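Local coordinates for protein Afp3 (Serratia entomophila, PDB 6RBN) that probably forms part of the contractile sheath around the inner tube of the anti-feeding prophage, a contractile injection system, at residues 51-54 against 55-59; 161-164 against 165-168; 283-286 against 287-291; 304-307 against 308-312; 374-377 against 378-382. All blocks are in the same frame, centred on the assembly; numbering follows the deposited sequence.

Interaction 1 of 5, residues 51-54 against 55-59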
# COMPACT_ATOMS: atom_id res chain seq x y z
N GLY D 51 38.72 40.55 34.72
CA GLY D 51 37.41 40.05 34.35
C GLY D 51 36.27 40.63 35.15
O GLY D 51 35.13 40.66 34.67
N SER D 52 36.53 41.08 36.37
CA SER D 52 35.51 41.67 37.22
C SER D 52 36.18 42.64 38.17
O SER D 52 37.39 42.82 38.15
CB SER D 52 34.73 40.59 37.98
OG SER D 52 35.57 39.92 38.90
N TRP D 53 35.37 43.28 39.02
CA TRP D 53 35.92 44.18 40.02
C TRP D 53 36.66 43.41 41.11
O TRP D 53 37.60 43.93 41.72
CB TRP D 53 34.82 45.05 40.63
CG TRP D 53 35.32 45.97 41.69
CD1 TRP D 53 35.15 45.83 43.03
CD2 TRP D 53 36.10 47.15 41.50
NE1 TRP D 53 35.76 46.87 43.69
CE2 TRP D 53 36.35 47.69 42.77
CE3 TRP D 53 36.59 47.82 40.38
CZ2 TRP D 53 37.08 48.86 42.96
CZ3 TRP D 53 37.32 48.97 40.56
CH2 TRP D 53 37.56 49.48 41.84
N LEU D 54 36.25 42.16 41.35
CA LEU D 54 36.94 41.32 42.32
C LEU D 54 38.34 40.96 41.84
O LEU D 54 39.25 40.77 42.65
CB LEU D 54 36.13 40.05 42.57
CG LEU D 54 36.52 39.12 43.71
CD1 LEU D 54 36.96 39.91 44.93
CD2 LEU D 54 35.35 38.26 44.06
N ASP D 55 38.54 40.87 40.52
CA ASP D 55 39.87 40.60 39.99
C ASP D 55 40.76 41.83 40.12
O ASP D 55 41.99 41.70 40.21
CB ASP D 55 39.78 40.15 38.53
CG ASP D 55 39.16 38.78 38.38
OD1 ASP D 55 39.29 37.96 39.32
OD2 ASP D 55 38.55 38.51 37.33
N TYR D 56 40.17 43.02 40.11
CA TYR D 56 40.95 44.24 40.26
C TYR D 56 41.47 44.40 41.69
O TYR D 56 42.59 44.86 41.90
CB TYR D 56 40.12 45.46 39.85
CG TYR D 56 40.87 46.77 39.98
CD1 TYR D 56 41.85 47.12 39.08
CD2 TYR D 56 40.57 47.65 41.01
CE1 TYR D 56 42.53 48.31 39.19
CE2 TYR D 56 41.25 48.85 41.13
CZ TYR D 56 42.22 49.17 40.22
OH TYR D 56 42.90 50.36 40.33
N THR D 57 40.65 44.03 42.68
CA THR D 57 41.05 44.21 44.07
C THR D 57 42.12 43.23 44.50
O THR D 57 42.82 43.49 45.49
CB THR D 57 39.84 44.09 44.98
OG1 THR D 57 39.27 42.78 44.85
CG2 THR D 57 38.80 45.13 44.62
N ILE D 58 42.28 42.11 43.80
CA ILE D 58 43.30 41.13 44.16
C ILE D 58 44.62 41.46 43.48
O ILE D 58 45.69 41.39 44.10
CB ILE D 58 42.81 39.72 43.82
CG1 ILE D 58 41.57 39.38 44.64
CG2 ILE D 58 43.89 38.68 44.07
CD1 ILE D 58 40.88 38.13 44.20
N LEU D 59 44.57 41.85 42.20
CA LEU D 59 45.80 42.10 41.45
C LEU D 59 46.35 43.49 41.71
O LEU D 59 47.56 43.67 41.86
CB LEU D 59 45.55 41.88 39.96
CG LEU D 59 45.20 40.45 39.57
CD1 LEU D 59 44.84 40.38 38.10
CD2 LEU D 59 46.35 39.53 39.88
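Trp-53 and Tyr-56 lean against each other at the start of helix 53-59. Their contact is neither a stack nor an edge-to-face pair: the planes differ by 32°, the tyrosine ring and the six-membered tryptophan ring have centroids 5.0 Å apart, and Trp-53 CZ3 lies 3.5 Å from Tyr-56 CD2. Both side chains leave the helix with CG anti to the backbone N, which sends the two rings out on the same flank, one turn apart. Thr-57 covers the other end of the indole. Its CG2 stands over the face of the five-membered ring, 4.0 Å from that centroid and 29° off the normal, a CH-pi contact on the face that also meets Tyr-56 CD2. The threonine's other branch turns back into the helix: OG1 hydrogen-bonds to Leu-54 O at 3.0 Å, arriving from above the carbonyl plane. Thr-57 N binds Trp-53 O at 3.2 Å in the same turn, whereas the other backbone bonds across this turn are weak. Asp-55 reaches the other way, its OD2 accepting a weak bond from Gly-51 N at 3.3 Å, while Ile-58 lays CG1 against the carbonyl oxygen of Leu-54. Both rings pack against helix 111-120, where Ser-112 touches both, Arg-116 meets Trp-53 and Leu-115 meets Tyr-56. Leu-54 and Ile-58 instead pack on Met-319 and Thr-320 of the Afp2 chain, so this short helix touches helix 111-120 of its own subunit and the Afp2 chain.

Interaction 2 of 5, residues 161-164 against 165-168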
# COMPACT_ATOMS: atom_id res chain seq x y z
N PRO D 161 42.98 62.08 34.52
CA PRO D 161 42.60 63.50 34.62
C PRO D 161 43.67 64.47 34.15
O PRO D 161 43.34 65.64 33.91
CB PRO D 161 42.30 63.68 36.11
CG PRO D 161 43.12 62.65 36.77
CD PRO D 161 43.12 61.47 35.85
N ASP D 162 44.92 64.05 34.03
CA ASP D 162 45.97 64.94 33.56
C ASP D 162 45.82 65.16 32.06
O ASP D 162 45.39 64.27 31.32
CB ASP D 162 47.35 64.37 33.89
CG ASP D 162 48.47 65.39 33.74
OD1 ASP D 162 48.19 66.56 33.42
OD2 ASP D 162 49.64 65.01 33.95
N GLU D 163 46.19 66.36 31.61
CA GLU D 163 45.99 66.71 30.20
C GLU D 163 47.18 66.29 29.35
O GLU D 163 47.00 65.75 28.25
CB GLU D 163 45.76 68.22 30.08
CG GLU D 163 45.19 68.68 28.74
CD GLU D 163 46.26 69.00 27.71
OE1 GLU D 163 47.39 69.36 28.10
OE2 GLU D 163 45.96 68.89 26.50
N THR D 164 48.40 66.52 29.83
CA THR D 164 49.59 66.14 29.08
C THR D 164 49.86 64.64 29.14
O THR D 164 50.63 64.13 28.32
CB THR D 164 50.81 66.89 29.60
OG1 THR D 164 51.01 66.57 30.98
CG2 THR D 164 50.62 68.38 29.45
N TYR D 165 49.24 63.93 30.09
CA TYR D 165 49.35 62.48 30.13
C TYR D 165 48.61 61.85 28.96
O TYR D 165 49.12 60.91 28.34
CB TYR D 165 48.79 61.97 31.45
CG TYR D 165 48.96 60.49 31.73
CD1 TYR D 165 50.12 60.00 32.31
CD2 TYR D 165 47.96 59.59 31.41
CE1 TYR D 165 50.26 58.65 32.57
CE2 TYR D 165 48.09 58.25 31.67
CZ TYR D 165 49.24 57.79 32.24
OH TYR D 165 49.37 56.44 32.49
N ARG D 166 47.42 62.35 28.65
CA ARG D 166 46.61 61.77 27.59
C ARG D 166 47.16 62.10 26.21
O ARG D 166 47.02 61.31 25.28
CB ARG D 166 45.17 62.24 27.72
CG ARG D 166 44.45 61.68 28.91
CD ARG D 166 43.09 62.30 29.05
NE ARG D 166 43.20 63.71 29.41
CZ ARG D 166 42.17 64.52 29.58
NH1 ARG D 166 40.94 64.07 29.46
NH2 ARG D 166 42.37 65.79 29.90
N THR D 167 47.76 63.28 26.06
CA THR D 167 48.35 63.68 24.79
C THR D 167 49.53 62.79 24.41
O THR D 167 49.71 62.48 23.23
CB THR D 167 48.77 65.15 24.87
OG1 THR D 167 47.63 65.94 25.24
CG2 THR D 167 49.29 65.66 23.54
N ALA D 168 50.30 62.33 25.40
CA ALA D 168 51.36 61.36 25.12
C ALA D 168 50.78 60.00 24.77
O ALA D 168 51.39 59.24 24.01
CB ALA D 168 52.29 61.25 26.32
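Arg-166 folds back along the first turn of helix 163-172 and meets the carbonyl of Asp-162, just before the helix. Side-chain-to-backbone hydrogen bonds carry most of this contact. Arg-166 NE donates to Asp-162 O at 3.0 Å with an N-H...O angle of 131°; the oxygen is 35° out of the guanidinium plane, so the bond is neither straight nor coplanar. A bend at chi3 (-68°) in the otherwise extended arginine brings NE back to that carbonyl. At the next residue, Thr-167 OG1 donates to Glu-163 O at 3.1 Å, from a position tilted off the carbonyl plane. That same oxygen receives a weak bond from Thr-167 N at 3.4 Å, so the backbone N and the hydroxyl of Thr-167 converge on one acceptor. Among backbone bonds, Ala-168 N to Thr-164 O continues the helical pattern, also weakly. Asp-162 OD1 takes a weak bond from Glu-163 N at 2.7 Å, while OD2 makes a long, weak ion pair with Arg-35. Apolar contact is slight: Asp-162 CB touches Tyr-165 CB at 3.7 Å, and the edge of the guanidinium meets Glu-163 CA. As for charges, Glu-163 OE2 remains 5.8 Å from Arg-166 NH2, too far for a salt bridge, although the opposite charges may still attract. The end of Tyr-165 leads away from this cluster: its hydroxyl hydrogen-bonds to Leu-131 O, and its ring makes a cation-pi contact with Arg-35. Arg-166 forms a long, weak ion pair with Asp-188, so the helix start is linked to residues in or next to strands 127-130, 31-34 and 185-188.

Interaction 3 of 5, residues 283-286 against 287-291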
# COMPACT_ATOMS: atom_id res chain seq x y z
N GLY D 283 25.06 45.12 24.15
CA GLY D 283 24.44 43.92 24.67
C GLY D 283 22.92 43.96 24.59
O GLY D 283 22.27 42.93 24.39
N GLU D 284 22.34 45.15 24.73
CA GLU D 284 20.89 45.30 24.75
C GLU D 284 20.30 45.66 23.40
O GLU D 284 19.15 45.30 23.14
CB GLU D 284 20.50 46.38 25.77
CG GLU D 284 20.80 46.01 27.21
CD GLU D 284 20.46 47.13 28.17
OE1 GLU D 284 20.09 48.22 27.70
OE2 GLU D 284 20.57 46.91 29.40
N ARG D 285 21.04 46.36 22.55
CA ARG D 285 20.50 46.85 21.29
C ARG D 285 21.34 46.51 20.07
O ARG D 285 20.79 46.52 18.96
CB ARG D 285 20.31 48.37 21.34
CG ARG D 285 19.33 48.87 22.38
CD ARG D 285 17.90 48.50 22.02
NE ARG D 285 17.48 49.07 20.75
CZ ARG D 285 16.96 50.29 20.61
NH1 ARG D 285 16.81 51.07 21.67
NH2 ARG D 285 16.61 50.73 19.42
N GLY D 286 22.62 46.23 20.22
CA GLY D 286 23.49 45.95 19.10
C GLY D 286 24.41 47.12 18.78
O GLY D 286 24.21 48.25 19.23
N VAL D 287 25.43 46.84 17.97
CA VAL D 287 26.41 47.86 17.61
C VAL D 287 25.86 48.85 16.60
O VAL D 287 26.43 49.94 16.43
CB VAL D 287 27.70 47.22 17.08
CG1 VAL D 287 28.35 46.41 18.16
CG2 VAL D 287 27.40 46.35 15.89
N TRP D 288 24.77 48.52 15.92
CA TRP D 288 24.16 49.42 14.96
C TRP D 288 23.27 50.47 15.60
O TRP D 288 22.76 51.34 14.90
CB TRP D 288 23.37 48.60 13.94
CG TRP D 288 22.31 47.74 14.55
CD1 TRP D 288 21.01 48.07 14.75
CD2 TRP D 288 22.47 46.41 15.05
NE1 TRP D 288 20.34 47.03 15.33
CE2 TRP D 288 21.22 46.00 15.53
CE3 TRP D 288 23.55 45.53 15.14
CZ2 TRP D 288 21.01 44.74 16.08
CZ3 TRP D 288 23.35 44.29 15.69
CH2 TRP D 288 22.09 43.90 16.15
N LYS D 289 23.08 50.41 16.91
CA LYS D 289 22.33 51.41 17.65
C LYS D 289 23.26 52.50 18.15
O LYS D 289 24.36 52.22 18.63
CB LYS D 289 21.60 50.75 18.82
CG LYS D 289 20.87 51.70 19.75
CD LYS D 289 19.73 52.40 19.06
CE LYS D 289 18.93 53.24 20.04
NZ LYS D 289 19.75 54.37 20.58
N ALA D 290 22.83 53.74 18.01
CA ALA D 290 23.61 54.88 18.47
C ALA D 290 23.68 54.90 19.99
O ALA D 290 22.63 54.93 20.65
CB ALA D 290 23.02 56.18 17.95
N PRO D 291 24.86 54.89 20.59
CA PRO D 291 25.00 54.91 22.06
C PRO D 291 24.87 56.31 22.65
O PRO D 291 25.80 56.86 23.24
CB PRO D 291 26.39 54.31 22.27
CG PRO D 291 27.13 54.73 21.05
CD PRO D 291 26.16 54.73 19.92
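The backbone leaves helix 271-284 at Arg-285 and enters a type I beta turn from Gly-286 to Lys-289, in which Lys-289 N donates weakly to Gly-286 O at 3.4 Å. Gly-286 has a positive phi of 104°, and its bare CA lies beneath the indole of Trp-288, 3.8 Å from the centroid of the six-membered ring and only 10° off the normal, a CH-pi contact. Trp-288 CG sits between its own backbone N and carbonyl carbon (chi1 58°), which folds the ring back over the turn. The carbonyl oxygen of Arg-285 also comes near the ring, 3.4 Å from Trp-288 CZ2. On another side of the turn, Lys-289 runs along Arg-285. Its CE approaches a face of the guanidinium, 3.4 Å from Arg-285 NH1, so aliphatic carbon rather than the ammonium covers the arginine. The two like charges stay apart, with Lys-289 NZ 4.6 Å from Arg-285 NH1. A bend at the end of the lysine takes NZ to Ala-290 O at 2.9 Å, in the carbonyl plane and on a lone pair. Glu-273 of the Afp2 chain packs on Lys-289 and forms a long, weak ion pair with Arg-285, probably easing their repulsion. The arrangement is a type I beta turn directly after the end of a helix, with a positive-phi glycine at its first position, within the subtilisin-like domain of the tail sheath family.

Interaction 4 of 5, residues 304-307 against 308-312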
# COMPACT_ATOMS: atom_id res chain seq x y z
N VAL D 304 31.04 71.22 33.68
CA VAL D 304 30.57 72.37 32.92
C VAL D 304 29.20 72.03 32.36
O VAL D 304 29.05 71.05 31.62
CB VAL D 304 31.53 72.75 31.78
CG1 VAL D 304 30.92 73.84 30.92
CG2 VAL D 304 32.87 73.20 32.32
N ARG D 305 28.19 72.84 32.70
CA ARG D 305 26.86 72.66 32.14
C ARG D 305 26.82 73.33 30.77
O ARG D 305 26.91 74.55 30.67
CB ARG D 305 25.80 73.24 33.07
CG ARG D 305 25.72 72.52 34.41
CD ARG D 305 24.66 73.13 35.29
NE ARG D 305 23.32 72.89 34.76
CZ ARG D 305 22.57 71.85 35.08
NH1 ARG D 305 23.03 70.96 35.95
NH2 ARG D 305 21.37 71.70 34.55
N VAL D 306 26.68 72.52 29.73
CA VAL D 306 26.84 72.98 28.35
C VAL D 306 25.48 73.37 27.79
O VAL D 306 24.52 72.61 27.87
CB VAL D 306 27.51 71.89 27.50
CG1 VAL D 306 27.57 72.29 26.05
CG2 VAL D 306 28.90 71.60 28.01
N THR D 307 25.40 74.58 27.23
CA THR D 307 24.17 75.08 26.63
C THR D 307 23.99 74.50 25.23
O THR D 307 24.81 73.74 24.73
CB THR D 307 24.18 76.60 26.57
OG1 THR D 307 25.17 77.03 25.64
CG2 THR D 307 24.54 77.16 27.92
N ASN D 308 22.88 74.89 24.59
CA ASN D 308 22.66 74.47 23.21
C ASN D 308 23.54 75.25 22.24
O ASN D 308 24.01 74.70 21.24
CB ASN D 308 21.19 74.65 22.82
CG ASN D 308 20.28 73.64 23.49
OD1 ASN D 308 20.64 72.48 23.64
ND2 ASN D 308 19.10 74.09 23.89
N GLU D 309 23.77 76.54 22.52
CA GLU D 309 24.43 77.41 21.55
C GLU D 309 25.91 77.09 21.41
O GLU D 309 26.50 77.33 20.35
CB GLU D 309 24.22 78.87 21.94
CG GLU D 309 22.80 79.36 21.73
CD GLU D 309 21.89 79.05 22.89
OE1 GLU D 309 22.38 78.59 23.94
OE2 GLU D 309 20.67 79.25 22.74
N GLN D 310 26.54 76.58 22.47
CA GLN D 310 27.92 76.13 22.34
C GLN D 310 27.99 74.68 21.87
O GLN D 310 29.03 74.25 21.36
CB GLN D 310 28.68 76.36 23.64
CG GLN D 310 28.11 75.73 24.87
CD GLN D 310 28.89 76.12 26.10
OE1 GLN D 310 29.93 76.77 26.00
NE2 GLN D 310 28.38 75.76 27.26
N GLN D 311 26.92 73.91 22.04
CA GLN D 311 26.89 72.61 21.39
C GLN D 311 26.61 72.74 19.90
O GLN D 311 27.04 71.88 19.11
CB GLN D 311 25.85 71.70 22.05
CG GLN D 311 25.94 70.24 21.62
CD GLN D 311 24.97 69.33 22.32
OE1 GLN D 311 24.17 69.77 23.15
NE2 GLN D 311 25.02 68.05 22.00
N ALA D 312 25.95 73.82 19.48
CA ALA D 312 25.69 74.08 18.07
C ALA D 312 26.96 74.39 17.28
O ALA D 312 26.95 74.24 16.05
CB ALA D 312 24.71 75.24 17.92
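Thr-307 and Gln-310 meet at the start of the short helix 308-311, where the threonine is the N-cap. Its OG1 accepts from Gln-310 N at 3.5 Å; the bond is long and weak but straight (162°), and it supplies an acceptor to an amide of the first turn, which has no preceding helical carbonyl. The hydroxyl is brought over that turn because OG1 lies between the threonine's own N and carbonyl carbon (chi1 68°). Thr-307 O meanwhile takes a weak bond from Gln-311 N at 3.4 Å, so backbone and side chain of one residue serve two successive amides. Farther along, Ala-312 N gives a shorter bond to Asn-308 O at 2.8 Å. The Gln-310 side chain crosses Thr-307 at about a right angle, its CG 3.3 Å from Thr-307 OG1; the same CG makes apolar contact with Val-306 CG1 at 3.7 Å. Other polar ends find partners farther off. Asn-308 OD1 and Gln-311 OE1 both accept from Arg-323 NH1, so one guanidinium nitrogen links two side chains of the helix. Arg-305 NH2 donates to Gln-96 O of the Afp2 chain, and Glu-309 OE2 makes a weak hydrogen bond with Tyr-124 OH of that chain. Through Arg-323 the helix is tied to strand 322-325, and Gln-311 also packs on Val-321 just before that strand. Asn-308 and Ala-312 touch Val-7 of a second Afp3 subunit, so the helix contacts its own strand region, Afp2 and another copy of the protein.

Interaction 5 of 5, residues 374-377 against 378-382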
# COMPACT_ATOMS: atom_id res chain seq x y z
N GLN D 374 38.39 26.73 -6.65
CA GLN D 374 37.05 27.30 -6.74
C GLN D 374 36.11 26.68 -5.72
O GLN D 374 35.10 27.29 -5.37
CB GLN D 374 36.52 27.11 -8.16
CG GLN D 374 35.41 28.05 -8.59
CD GLN D 374 34.02 27.54 -8.28
OE1 GLN D 374 33.80 26.34 -8.16
NE2 GLN D 374 33.07 28.45 -8.20
N LEU D 375 36.43 25.48 -5.22
CA LEU D 375 35.66 24.87 -4.14
C LEU D 375 35.85 25.62 -2.83
O LEU D 375 34.91 25.74 -2.05
CB LEU D 375 36.05 23.40 -4.01
CG LEU D 375 35.43 22.36 -3.06
CD1 LEU D 375 36.07 22.36 -1.69
CD2 LEU D 375 33.94 22.58 -2.93
N THR D 376 37.06 26.13 -2.58
CA THR D 376 37.31 26.89 -1.37
C THR D 376 36.68 28.28 -1.44
O THR D 376 36.18 28.78 -0.42
CB THR D 376 38.82 26.99 -1.13
OG1 THR D 376 39.38 25.67 -1.09
CG2 THR D 376 39.14 27.67 0.19
N TRP D 377 36.65 28.88 -2.63
CA TRP D 377 36.10 30.22 -2.79
C TRP D 377 34.60 30.25 -2.55
O TRP D 377 34.06 31.27 -2.12
CB TRP D 377 36.39 30.73 -4.20
CG TRP D 377 37.84 30.81 -4.54
CD1 TRP D 377 38.88 30.81 -3.67
CD2 TRP D 377 38.40 30.82 -5.84
NE1 TRP D 377 40.06 30.86 -4.35
CE2 TRP D 377 39.80 30.86 -5.69
CE3 TRP D 377 37.86 30.82 -7.13
CZ2 TRP D 377 40.66 30.90 -6.78
CZ3 TRP D 377 38.72 30.86 -8.21
CH2 TRP D 377 40.10 30.90 -8.02
N LYS D 378 33.91 29.14 -2.81
CA LYS D 378 32.49 29.04 -2.51
C LYS D 378 32.24 28.73 -1.04
O LYS D 378 31.20 29.09 -0.50
CB LYS D 378 31.83 27.98 -3.39
CG LYS D 378 31.97 28.17 -4.90
CD LYS D 378 31.13 29.30 -5.48
CE LYS D 378 31.97 30.53 -5.81
NZ LYS D 378 31.18 31.59 -6.48
N ARG D 379 33.18 28.03 -0.39
CA ARG D 379 33.06 27.81 1.05
C ARG D 379 33.29 29.08 1.83
O ARG D 379 32.76 29.24 2.93
CB ARG D 379 34.04 26.73 1.50
CG ARG D 379 33.72 25.34 1.00
CD ARG D 379 34.80 24.34 1.41
NE ARG D 379 34.82 24.11 2.85
CZ ARG D 379 35.80 24.51 3.66
NH1 ARG D 379 36.84 25.17 3.17
NH2 ARG D 379 35.73 24.25 4.96
N VAL D 380 34.09 29.99 1.29
CA VAL D 380 34.34 31.27 1.93
C VAL D 380 33.19 32.24 1.66
O VAL D 380 32.80 33.02 2.54
CB VAL D 380 35.70 31.81 1.46
CG1 VAL D 380 35.94 33.19 1.96
CG2 VAL D 380 36.81 30.93 1.98
N GLN D 381 32.61 32.18 0.46
CA GLN D 381 31.49 33.05 0.11
C GLN D 381 30.25 32.72 0.93
O GLN D 381 29.51 33.63 1.33
CB GLN D 381 31.19 32.92 -1.38
CG GLN D 381 30.08 33.83 -1.87
CD GLN D 381 29.82 33.68 -3.34
OE1 GLN D 381 30.44 32.87 -4.02
NE2 GLN D 381 28.88 34.47 -3.85
N THR D 382 30.03 31.44 1.22
CA THR D 382 28.85 31.05 1.99
C THR D 382 29.01 31.40 3.46
O THR D 382 28.04 31.77 4.13
CB THR D 382 28.61 29.55 1.80
OG1 THR D 382 28.50 29.27 0.41
CG2 THR D 382 27.33 29.10 2.47
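Lys-378 lies against Gln-374 one turn earlier in helix 374-392, and its chain can be traced outward from the backbone. CB is 3.9 Å from Gln-374 O. CG comes closer, 3.3 Å from the same carbonyl oxygen, and also begins to meet the amide of Gln-374. From there the lysine bends at chi2 (-72°) and chi3 (104°), which curls it beside Gln-374 NE2: CD and CE each lie 3.4 Å from that nitrogen. The end of the chain is extended; NZ remains 4.0 Å from Gln-374 NE2 and donates to Gln-381 OE1 at 2.9 Å in the plane of the carbonyl, with a C=O...N angle of 154°. This helix belongs to the C-terminal domain of the phage tail sheath family, and this part of it faces the Afp1 chain, where Gln-374 OE1 accepts from Val-106 N and Lys-378 packs on Ala-149. Within the helix, Val-380 N binds Thr-376 O at 3.0 Å and Gln-381 N binds Trp-377 O at 3.1 Å, the latter donor above the carbonyl plane. Lys-378 O receives both the backbone N and the OG1 of Thr-382, the hydroxyl at 2.9 Å. Leu-375 CD1 touches Arg-379 CD, on a flank where Afp1 also packs. Trp-377 and Val-380 turn to strand 425-432 and share Met-426, while Trp-377 NE1 donates to Asn-372 OD1.

Overall arrangement
The five contacts follow one another along the chain, and none touches another. Interactions 3 and 4, both in the subtilisin-like domain of the sheath family, have centres about 26 Å apart and nearest atoms about 11 Å apart. Interactions 1 and 2 come within about 12 Å at their nearest atoms, as do interactions 2 and 4. Interaction 5, in the C-terminal domain of the family, is remote: its centre is about 53 Å from that of interaction 4, on the opposite side of the chain's centre. Partners differ accordingly. Interactions 1, 3 and 4 meet Afp2, interaction 4 also meets a second Afp3 copy, interaction 5 meets Afp1, and interaction 2 touches no other protein chain.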